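Side-chain contact in alpha,alpha-trehalose-phosphate synthase (UDP-forming) (Burkholderia vietnamiensis, PDB 5TVG), which belongs to the GT-B clan of glycosyltransferases as a family 20 trehalose-phosphate synthase and binds uridine-5'-diphosphate: residues E380-Q385 and E439-Q444. Numbering follows the deposited sequence.
With MG (magnesium ion), chain O; UDP (uridine-5'-diphosphate), chain I.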
loop_
_atom_site.group_PDB
_atom_site.type_symbol
_atom_site.label_atom_id
_atom_site.label_comp_id
_atom_site.label_asym_id
_atom_site.label_seq_id
_atom_site.Cartn_x
_atom_site.Cartn_y
_atom_site.Cartn_z
ATOM N N GLU A 380 28.502 23.643 -1.282
ATOM C CA GLU A 380 28.346 24.282 -2.587
ATOM C C GLU A 380 27.365 25.419 -2.503
ATOM O O GLU A 380 27.552 26.465 -3.141
ATOM C CB GLU A 380 27.882 23.262 -3.649
ATOM C CG GLU A 380 28.939 22.197 -4.003
ATOM C CD GLU A 380 28.339 21.026 -4.796
ATOM O OE1 GLU A 380 29.101 20.149 -5.210
ATOM O OE2 GLU A 380 27.094 20.953 -4.961
ATOM N N TYR A 381 26.310 25.240 -1.710
ATOM C CA TYR A 381 25.341 26.310 -1.567
ATOM C C TYR A 381 26.005 27.556 -0.986
ATOM O O TYR A 381 25.792 28.675 -1.478
ATOM C CB TYR A 381 24.149 25.865 -0.683
ATOM C CG TYR A 381 23.131 26.976 -0.551
ATOM C CD1 TYR A 381 22.130 27.146 -1.498
ATOM C CD2 TYR A 381 23.222 27.910 0.481
ATOM C CE1 TYR A 381 21.214 28.194 -1.407
ATOM C CE2 TYR A 381 22.310 28.961 0.579
ATOM C CZ TYR A 381 21.316 29.103 -0.370
ATOM O OH TYR A 381 20.410 30.159 -0.262
ATOM N N VAL A 382 26.779 27.396 0.093
ATOM C CA VAL A 382 27.452 28.562 0.688
ATOM C C VAL A 382 28.356 29.221 -0.342
ATOM O O VAL A 382 28.302 30.439 -0.547
ATOM C CB VAL A 382 28.249 28.147 1.942
ATOM C CG1 VAL A 382 29.210 29.257 2.376
ATOM C CG2 VAL A 382 27.276 27.722 3.067
ATOM N N ALA A 383 29.145 28.413 -1.064
ATOM C CA ALA A 383 30.138 28.976 -1.983
ATOM C C ALA A 383 29.524 29.723 -3.151
ATOM O O ALA A 383 30.197 30.575 -3.742
ATOM C CB ALA A 383 31.041 27.883 -2.542
ATOM N N SER A 384 28.270 29.423 -3.503
ATOM C CA SER A 384 27.665 30.070 -4.650
ATOM C C SER A 384 27.208 31.479 -4.341
ATOM O O SER A 384 26.909 32.237 -5.277
ATOM C CB SER A 384 26.452 29.260 -5.146
ATOM O OG SER A 384 26.823 27.942 -5.547
ATOM N N GLN A 385 27.106 31.837 -3.061
ATOM C CA GLN A 385 26.391 33.055 -2.713
ATOM C C GLN A 385 27.200 34.290 -3.056
ATOM O O GLN A 385 28.424 34.303 -2.992
ATOM C CB GLN A 385 26.008 33.084 -1.219
ATOM C CG GLN A 385 25.063 31.963 -0.782
ATOM C CD GLN A 385 23.805 31.902 -1.626
ATOM O OE1 GLN A 385 23.018 32.863 -1.668
ATOM N NE2 GLN A 385 23.621 30.791 -2.346
ATOM N N GLU A 439 30.163 34.602 5.936
ATOM C CA GLU A 439 31.623 34.738 5.997
ATOM C C GLU A 439 32.232 33.700 6.932
ATOM O O GLU A 439 33.297 33.138 6.634
ATOM C CB GLU A 439 32.012 36.154 6.441
ATOM C CG GLU A 439 31.736 37.257 5.412
ATOM C CD GLU A 439 32.455 37.032 4.062
ATOM O OE1 GLU A 439 33.606 36.534 4.057
ATOM O OE2 GLU A 439 31.861 37.336 3.003
ATOM N N GLU A 440 31.554 33.391 8.039
ATOM C CA GLU A 440 32.042 32.327 8.904
ATOM C C GLU A 440 32.065 30.998 8.164
ATOM O O GLU A 440 33.072 30.281 8.193
ATOM C CB GLU A 440 31.214 32.219 10.178
ATOM C CG GLU A 440 31.667 31.070 11.097
ATOM C CD GLU A 440 30.708 30.894 12.262
ATOM O OE1 GLU A 440 29.943 31.839 12.495
ATOM O OE2 GLU A 440 30.658 29.813 12.896
ATOM N N ASN A 441 30.977 30.664 7.464
ATOM C CA ASN A 441 30.988 29.416 6.709
ATOM C C ASN A 441 32.003 29.468 5.559
ATOM O O ASN A 441 32.697 28.480 5.285
ATOM C CB ASN A 441 29.585 29.115 6.169
ATOM C CG ASN A 441 28.636 28.608 7.238
ATOM O OD1 ASN A 441 29.070 28.149 8.301
ATOM N ND2 ASN A 441 27.322 28.670 6.952
ATOM N N LEU A 442 32.089 30.606 4.865
ATOM C CA LEU A 442 32.994 30.695 3.726
ATOM C C LEU A 442 34.455 30.515 4.151
ATOM O O LEU A 442 35.227 29.834 3.469
ATOM C CB LEU A 442 32.784 32.024 2.999
ATOM C CG LEU A 442 33.771 32.250 1.849
ATOM C CD1 LEU A 442 33.724 31.123 0.807
ATOM C CD2 LEU A 442 33.527 33.600 1.211
ATOM N N ALA A 443 34.851 31.130 5.271
ATOM C CA ALA A 443 36.200 30.943 5.801
ATOM C C ALA A 443 36.435 29.489 6.163
ATOM O O ALA A 443 37.565 28.994 6.060
ATOM C CB ALA A 443 36.461 31.867 7.019
ATOM N N GLN A 444 35.408 28.799 6.667
ATOM C CA GLN A 444 35.598 27.368 6.905
ATOM C C GLN A 444 35.867 26.638 5.598
ATOM O O GLN A 444 36.766 25.788 5.520
ATOM C CB GLN A 444 34.388 26.751 7.606
ATOM C CG GLN A 444 34.269 27.182 9.055
ATOM C CD GLN A 444 35.272 26.474 9.936
ATOM O OE1 GLN A 444 36.452 26.828 9.966
ATOM N NE2 GLN A 444 34.811 25.455 10.653
HETATM MG MG MG O . 21.495 33.797 -2.965
HETATM N N1 UDP I . 24.760 16.985 -8.154
HETATM C C2 UDP I . 24.759 17.421 -9.467
HETATM N N3 UDP I . 23.547 17.357 -10.104
HETATM C C4 UDP I . 22.353 16.903 -9.579
HETATM C C5 UDP I . 22.431 16.457 -8.207
HETATM C C6 UDP I . 23.614 16.502 -7.559
HETATM O O2 UDP I . 25.753 17.859 -10.021
HETATM O O4 UDP I . 21.333 16.892 -10.298
HETATM C "C1'" UDP I . 26.052 17.028 -7.431
HETATM C "C2'" UDP I . 26.193 18.105 -6.353
HETATM O "O2'" UDP I . 26.718 19.269 -6.963
HETATM C "C3'" UDP I . 27.252 17.482 -5.450
HETATM C "C4'" UDP I . 26.909 16.000 -5.515
HETATM O "O4'" UDP I . 26.251 15.793 -6.783
HETATM O "O3'" UDP I . 28.599 17.753 -5.821
HETATM C "C5'" UDP I . 25.949 15.593 -4.434
HETATM O "O5'" UDP I . 26.801 15.107 -3.400
HETATM P PA UDP I . 26.396 15.216 -1.892
HETATM O O1A UDP I . 27.652 15.009 -1.119
HETATM O O2A UDP I . 25.605 16.484 -1.617
HETATM O O3A UDP I . 25.411 13.982 -1.657
HETATM P PB UDP I . 25.451 12.574 -2.389
HETATM O O1B UDP I . 26.944 12.281 -2.563
HETATM O O2B UDP I . 25.012 11.593 -1.313
HETATM O O3B UDP I . 24.624 12.564 -3.628
HETATM O O HOH W 1 20.729 35.883 -1.702
#
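V382 presses both methyls against one side of the N441 side chain, an example of how a nucleotide-binding helix rests on its neighbour through van der Waals contact, without polar bonds between the two segments. Its CG1, anti to the backbone N (chi1 167°), lies 3.8 Å from N441 CB and approaches the backbone N of L442; CG2 packs 4.0 Å from N441 ND2. The two side chains cross at about a right angle, and N441 offers V382 its CB and amide nitrogen while OD1 accepts from the backbone N of G407. H438 and L445 of helix 431-447 extend the bed around V382.

Elsewhere on helix 376-384, E380 sets its carboxylate against the ribose of uridine-5'-diphosphate: O3' donates to OE1 at 2.5 Å and O2' to OE2 at 2.6 Å, with R352 salt-bridged to OE1. Further along the chain, Q385 bends at chi2 (-54°), sending NE2 over one face of the Y381 ring, near its rim, to Y381 O (3.2 Å) and OE1 to magnesium (2.2 Å), which the backbone O atoms of R360 and S362 also bind.

Packing thus joins these segments, while directional bonds serve nucleotide, metal and backbone partners such as G407.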